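Local structure of uncharacterized protein (Aeromonas hydrophila J-1, 6R1J) at residues Ala18-Phe23 / Gln35-Val40; Thr97-Thr102 / Asp216-Val221. The protein is the AhlC component of the tripartite alpha-pore forming toxin AHL, captured here in its soluble form as a triple head mutant. The protein carries 3 engineered substitutions. One frame throughout, in Å; residues are numbered along the deposited sequence.

Contact 1: Ala18-Phe23 / Gln35-Val40; sequences ATIQSF and QNVGEV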
loop_
_atom_site.group_PDB
_atom_site.type_symbol
_atom_site.label_atom_id
_atom_site.label_comp_id
_atom_site.label_asym_id
_atom_site.label_seq_id
_atom_site.Cartn_x
_atom_site.Cartn_y
_atom_site.Cartn_z
ATOM N N ALA A 18 2.950 -17.116 12.802
ATOM C CA ALA A 18 3.577 -18.189 12.002
ATOM C C ALA A 18 4.214 -17.567 10.751
ATOM O O ALA A 18 5.330 -17.915 10.365
ATOM C CB ALA A 18 2.543 -19.204 11.604
ATOM N N THR A 19 3.503 -16.643 10.109
ATOM C CA THR A 19 4.020 -15.966 8.912
ATOM C C THR A 19 5.233 -15.095 9.295
ATOM O O THR A 19 6.226 -15.103 8.525
ATOM C CB THR A 19 2.894 -15.218 8.202
ATOM O OG1 THR A 19 1.927 -16.213 7.875
ATOM C CG2 THR A 19 3.370 -14.566 6.930
ATOM N N ILE A 20 5.159 -14.393 10.417
ATOM C CA ILE A 20 6.276 -13.535 10.890
ATOM C C ILE A 20 7.517 -14.399 11.133
ATOM O O ILE A 20 8.615 -13.948 10.768
ATOM C CB ILE A 20 5.855 -12.734 12.121
ATOM C CG1 ILE A 20 4.871 -11.624 11.727
ATOM C CG2 ILE A 20 7.083 -12.177 12.814
ATOM C CD1 ILE A 20 4.229 -10.919 12.880
ATOM N N GLN A 21 7.359 -15.628 11.623
ATOM C CA GLN A 21 8.546 -16.476 11.916
ATOM C C GLN A 21 9.189 -16.992 10.619
ATOM O O GLN A 21 10.348 -17.366 10.698
ATOM C CB GLN A 21 8.212 -17.649 12.832
ATOM C CG GLN A 21 7.660 -17.222 14.180
ATOM C CD GLN A 21 8.553 -16.333 15.008
ATOM O OE1 GLN A 21 9.722 -16.101 14.687
ATOM N NE2 GLN A 21 7.987 -15.777 16.073
ATOM N N SER A 22 8.498 -16.985 9.472
ATOM C CA SER A 22 8.973 -17.579 8.217
ATOM C C SER A 22 10.049 -16.697 7.577
ATOM O O SER A 22 10.678 -17.182 6.665
ATOM C CB SER A 22 7.829 -17.871 7.259
ATOM O OG SER A 22 7.385 -16.689 6.633
ATOM N N PHE A 23 10.200 -15.451 8.013
ATOM C CA PHE A 23 11.125 -14.475 7.411
ATOM C C PHE A 23 12.533 -14.672 7.978
ATOM O O PHE A 23 12.689 -14.810 9.186
ATOM C CB PHE A 23 10.628 -13.048 7.638
ATOM C CG PHE A 23 9.486 -12.620 6.729
ATOM C CD1 PHE A 23 8.166 -12.903 7.057
ATOM C CD2 PHE A 23 9.737 -11.946 5.542
ATOM C CE1 PHE A 23 7.127 -12.483 6.232
ATOM C CE2 PHE A 23 8.699 -11.567 4.695
ATOM C CZ PHE A 23 7.393 -11.817 5.052
ATOM N N GLN A 35 10.846 -12.397 18.172
ATOM C CA GLN A 35 10.974 -12.956 19.543
ATOM C C GLN A 35 9.744 -12.539 20.363
ATOM O O GLN A 35 9.241 -13.350 21.107
ATOM C CB GLN A 35 12.274 -12.481 20.180
ATOM C CG GLN A 35 13.485 -13.126 19.517
ATOM C CD GLN A 35 13.538 -14.596 19.850
ATOM O OE1 GLN A 35 13.431 -14.979 21.021
ATOM N NE2 GLN A 35 13.671 -15.405 18.813
ATOM N N ASN A 36 9.381 -11.266 20.309
ATOM C CA ASN A 36 8.215 -10.687 21.019
ATOM C C ASN A 36 6.948 -11.473 20.646
ATOM O O ASN A 36 6.284 -11.958 21.552
ATOM C CB ASN A 36 8.098 -9.204 20.670
ATOM C CG ASN A 36 7.020 -8.468 21.421
ATOM O OD1 ASN A 36 6.214 -9.085 22.112
ATOM N ND2 ASN A 36 7.063 -7.143 21.350
ATOM N N VAL A 37 6.624 -11.598 19.358
ATOM C CA VAL A 37 5.355 -12.267 18.949
ATOM C C VAL A 37 5.405 -13.738 19.355
ATOM O O VAL A 37 4.349 -14.298 19.685
ATOM C CB VAL A 37 5.015 -12.099 17.464
ATOM C CG1 VAL A 37 4.821 -10.629 17.155
ATOM C CG2 VAL A 37 5.972 -12.758 16.507
ATOM N N GLY A 38 6.562 -14.377 19.266
ATOM C CA GLY A 38 6.694 -15.757 19.753
ATOM C C GLY A 38 6.270 -15.870 21.207
ATOM O O GLY A 38 5.516 -16.821 21.523
ATOM N N GLU A 39 6.743 -14.953 22.053
ATOM C CA GLU A 39 6.430 -14.907 23.506
ATOM C C GLU A 39 4.948 -14.559 23.706
ATOM O O GLU A 39 4.363 -15.021 24.672
ATOM C CB GLU A 39 7.265 -13.854 24.234
ATOM C CG GLU A 39 8.755 -14.150 24.300
ATOM C CD GLU A 39 9.619 -12.925 24.601
ATOM O OE1 GLU A 39 9.078 -11.779 24.677
ATOM O OE2 GLU A 39 10.853 -13.098 24.751
ATOM N N VAL A 40 4.375 -13.695 22.872
ATOM C CA VAL A 40 2.932 -13.326 22.990
ATOM C C VAL A 40 2.093 -14.575 22.737
ATOM O O VAL A 40 1.183 -14.820 23.515
ATOM C CB VAL A 40 2.550 -12.185 22.031
ATOM C CG1 VAL A 40 1.059 -11.987 21.941
ATOM C CG2 VAL A 40 3.178 -10.896 22.491
#
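I20 and V37 meet through one methyl each, CG2 of I20 lying 3.9 Å from CG2 of V37. The first torsion of V37 (chi1 -62°) sets that methyl between its own backbone N and carbonyl carbon, and from there it faces helix 5-21 and serves two neighbours, I20 and Q21, at once. The methyl pair is the close-packed side, because F207 of helix 163-236 touches both I20 and V37, and I113 of helix 78-157 also lies against V37. The two segments belong to consecutive helices, 5-21 and 28-70, joined by a short loop into a helical hairpin within the all-helical bundle of the toxin subunit. The Q21 side is more open, although its atoms come no less near: Q21 and G38 are both partly exposed, and no hydrogen bond crosses between the segments. Q21 bends at chi2 (-59°), bringing its amide toward the backbone of helix 28-70 at G38, where no side chain intervenes. The side-chain amide nitrogen NE2 of Q21 comes within 3.7 Å of V37 CG2. It also passes 3.8 Å from G38 N, a van der Waals approach and not a bond; the hydrogen bonds of NE2 go to Q34 O and the carboxylate of E17. Elsewhere on helix 5-21, T19 OG1 and S22 OG bond to S22 OG and T19 OG1 of the second subunit.

Contact 2: Thr97-Thr102 / Asp216-Val221; sequences TLTAQT and DRVSKV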
loop_
_atom_site.group_PDB
_atom_site.type_symbol
_atom_site.label_atom_id
_atom_site.label_comp_id
_atom_site.label_asym_id
_atom_site.label_seq_id
_atom_site.Cartn_x
_atom_site.Cartn_y
_atom_site.Cartn_z
ATOM N N THR A 97 -8.150 -7.185 38.978
ATOM C CA THR A 97 -6.664 -7.191 39.051
ATOM C C THR A 97 -6.104 -7.960 37.859
ATOM O O THR A 97 -5.248 -7.374 37.151
ATOM C CB THR A 97 -6.164 -7.666 40.426
ATOM O OG1 THR A 97 -6.558 -6.612 41.309
ATOM C CG2 THR A 97 -4.668 -7.856 40.500
ATOM N N LEU A 98 -6.600 -9.180 37.607
ATOM C CA LEU A 98 -6.132 -10.051 36.507
ATOM C C LEU A 98 -6.374 -9.352 35.158
ATOM O O LEU A 98 -5.527 -9.460 34.224
ATOM C CB LEU A 98 -6.871 -11.387 36.581
ATOM C CG LEU A 98 -6.385 -12.451 35.591
ATOM C CD1 LEU A 98 -4.954 -12.885 35.883
ATOM C CD2 LEU A 98 -7.299 -13.662 35.584
ATOM N N THR A 99 -7.483 -8.633 35.041
ATOM C CA THR A 99 -7.812 -7.889 33.806
ATOM C C THR A 99 -6.784 -6.762 33.617
ATOM O O THR A 99 -6.219 -6.663 32.511
ATOM C CB THR A 99 -9.250 -7.383 33.845
ATOM O OG1 THR A 99 -10.108 -8.503 34.099
ATOM C CG2 THR A 99 -9.619 -6.710 32.543
ATOM N N ALA A 100 -6.562 -5.925 34.629
ATOM C CA ALA A 100 -5.571 -4.817 34.595
ATOM C C ALA A 100 -4.172 -5.370 34.230
ATOM O O ALA A 100 -3.465 -4.770 33.381
ATOM C CB ALA A 100 -5.571 -4.084 35.933
ATOM N N GLN A 101 -3.776 -6.482 34.831
ATOM C CA GLN A 101 -2.478 -7.160 34.564
ATOM C C GLN A 101 -2.411 -7.622 33.117
ATOM O O GLN A 101 -1.353 -7.443 32.448
ATOM C CB GLN A 101 -2.313 -8.365 35.491
ATOM C CG GLN A 101 -2.118 -7.924 36.927
ATOM C CD GLN A 101 -1.984 -9.068 37.903
ATOM O OE1 GLN A 101 -2.315 -10.224 37.611
ATOM N NE2 GLN A 101 -1.491 -8.727 39.084
ATOM N N THR A 102 -3.494 -8.231 32.641
ATOM C CA THR A 102 -3.566 -8.713 31.260
ATOM C C THR A 102 -3.443 -7.515 30.321
ATOM O O THR A 102 -2.739 -7.646 29.308
ATOM C CB THR A 102 -4.858 -9.489 30.986
ATOM O OG1 THR A 102 -4.935 -10.541 31.949
ATOM C CG2 THR A 102 -4.889 -10.054 29.585
ATOM N N ASP A 216 -8.154 -3.419 23.047
ATOM C CA ASP A 216 -9.372 -2.587 23.198
ATOM C C ASP A 216 -10.475 -3.409 23.917
ATOM O O ASP A 216 -11.160 -2.852 24.734
ATOM C CB ASP A 216 -9.864 -2.046 21.855
ATOM C CG ASP A 216 -8.935 -1.046 21.172
ATOM O OD1 ASP A 216 -8.008 -0.499 21.851
ATOM O OD2 ASP A 216 -9.110 -0.871 19.964
ATOM N N ARG A 217 -10.569 -4.697 23.663
ATOM C CA ARG A 217 -11.638 -5.544 24.268
ATOM C C ARG A 217 -11.262 -5.859 25.712
ATOM O O ARG A 217 -12.138 -5.805 26.565
ATOM C CB ARG A 217 -11.846 -6.842 23.487
ATOM C CG ARG A 217 -12.941 -7.733 24.064
ATOM C CD ARG A 217 -14.243 -6.986 24.360
ATOM N NE ARG A 217 -14.790 -6.325 23.176
ATOM C CZ ARG A 217 -15.740 -6.827 22.353
ATOM N NH1 ARG A 217 -16.148 -6.123 21.317
ATOM N NH2 ARG A 217 -16.315 -7.995 22.581
ATOM N N VAL A 218 -9.976 -6.115 25.994
ATOM C CA VAL A 218 -9.545 -6.310 27.399
ATOM C C VAL A 218 -9.818 -5.025 28.156
ATOM O O VAL A 218 -10.313 -5.056 29.310
ATOM C CB VAL A 218 -8.078 -6.737 27.510
ATOM C CG1 VAL A 218 -7.649 -6.739 28.954
ATOM C CG2 VAL A 218 -7.864 -8.104 26.895
ATOM N N SER A 219 -9.519 -3.888 27.537
ATOM C CA SER A 219 -9.717 -2.593 28.200
ATOM C C SER A 219 -11.232 -2.381 28.423
ATOM O O SER A 219 -11.624 -1.908 29.512
ATOM C CB SER A 219 -9.079 -1.467 27.408
ATOM O OG SER A 219 -9.472 -0.233 27.939
ATOM N N LYS A 220 -12.066 -2.760 27.456
ATOM C CA LYS A 220 -13.552 -2.589 27.583
ATOM C C LYS A 220 -14.018 -3.447 28.759
ATOM O O LYS A 220 -14.718 -2.940 29.613
ATOM C CB LYS A 220 -14.233 -2.920 26.248
ATOM C CG LYS A 220 -15.724 -2.604 26.237
ATOM C CD LYS A 220 -16.422 -2.800 24.907
ATOM C CE LYS A 220 -17.821 -2.180 24.930
ATOM N NZ LYS A 220 -18.621 -2.621 26.112
ATOM N N VAL A 221 -13.487 -4.661 28.891
ATOM C CA VAL A 221 -13.849 -5.583 30.001
ATOM C C VAL A 221 -13.493 -4.928 31.346
ATOM O O VAL A 221 -14.332 -4.951 32.268
ATOM C CB VAL A 221 -13.226 -6.966 29.779
ATOM C CG1 VAL A 221 -13.139 -7.766 31.052
ATOM C CG2 VAL A 221 -13.971 -7.732 28.684
#
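With chi1 at -54°, T99 turns its methyl CG2 anti to the backbone N and out toward helix 163-236, while OG1 lies beside that N and bonds back to I95 O one turn earlier. V218 and V221 share a matching arrangement, each placing CG1 anti to its own N (chi1 172° for V218), and these methyls form the opposing surface. The T99 methyl fits among them: CG2 of T99 is 3.7 Å from V218 O, 4.0 Å from V221 CG1 and 4.1 Å from V218 CG1. The approach is reciprocal, for CG1 of V218 reaches back to 3.8 Å from T99 O, so each residue sets a methyl against the other's backbone carbonyl. T99 and V221 meet at about a right angle, methyl against methyl. One turn along, T102 makes a slacker contact, its CG2 standing 4.4 Å from V218 CG1. The local axes of these segments of helices 78-157 and 163-236, the long pair of this helical bundle, run roughly antiparallel, at 154°, and approach to 9.3 Å. M51 of helix 28-70 touches T99 and T102, and L261 of helix 244-264 packs on V221, which adds to the burial. T102 settles its hydroxyl inside its own helix: OG1 donates to L98 O at 2.6 Å, from the face of that carbonyl opposite the one used by T102 N. With both threonine hydroxyls turned to carbonyls of their own helix, methyls meet methyls and backbone carbonyl oxygens; no hydrogen bond joins the segments, and the contact probably rests on van der Waals packing.

Both segments of contact 1 precede those of contact 2 in the sequence; the centres of the two contacts lie 23 Å apart, with nearest atoms about 9 Å apart and no direct touch. The four segments sit on four successive helices: contact 1 joins 5-21 to 28-70, and contact 2 joins 78-157 to 163-236. Helix 163-236 also reaches contact 1, through F207. Each contact has a bound sodium ion about 4 Å from one of its side chains, that of Q21 in contact 1 and that of V221 in contact 2. T224 and D264 bind sodium in this structure, and K220, within segment 216-221, is hydrogen-bonded to both.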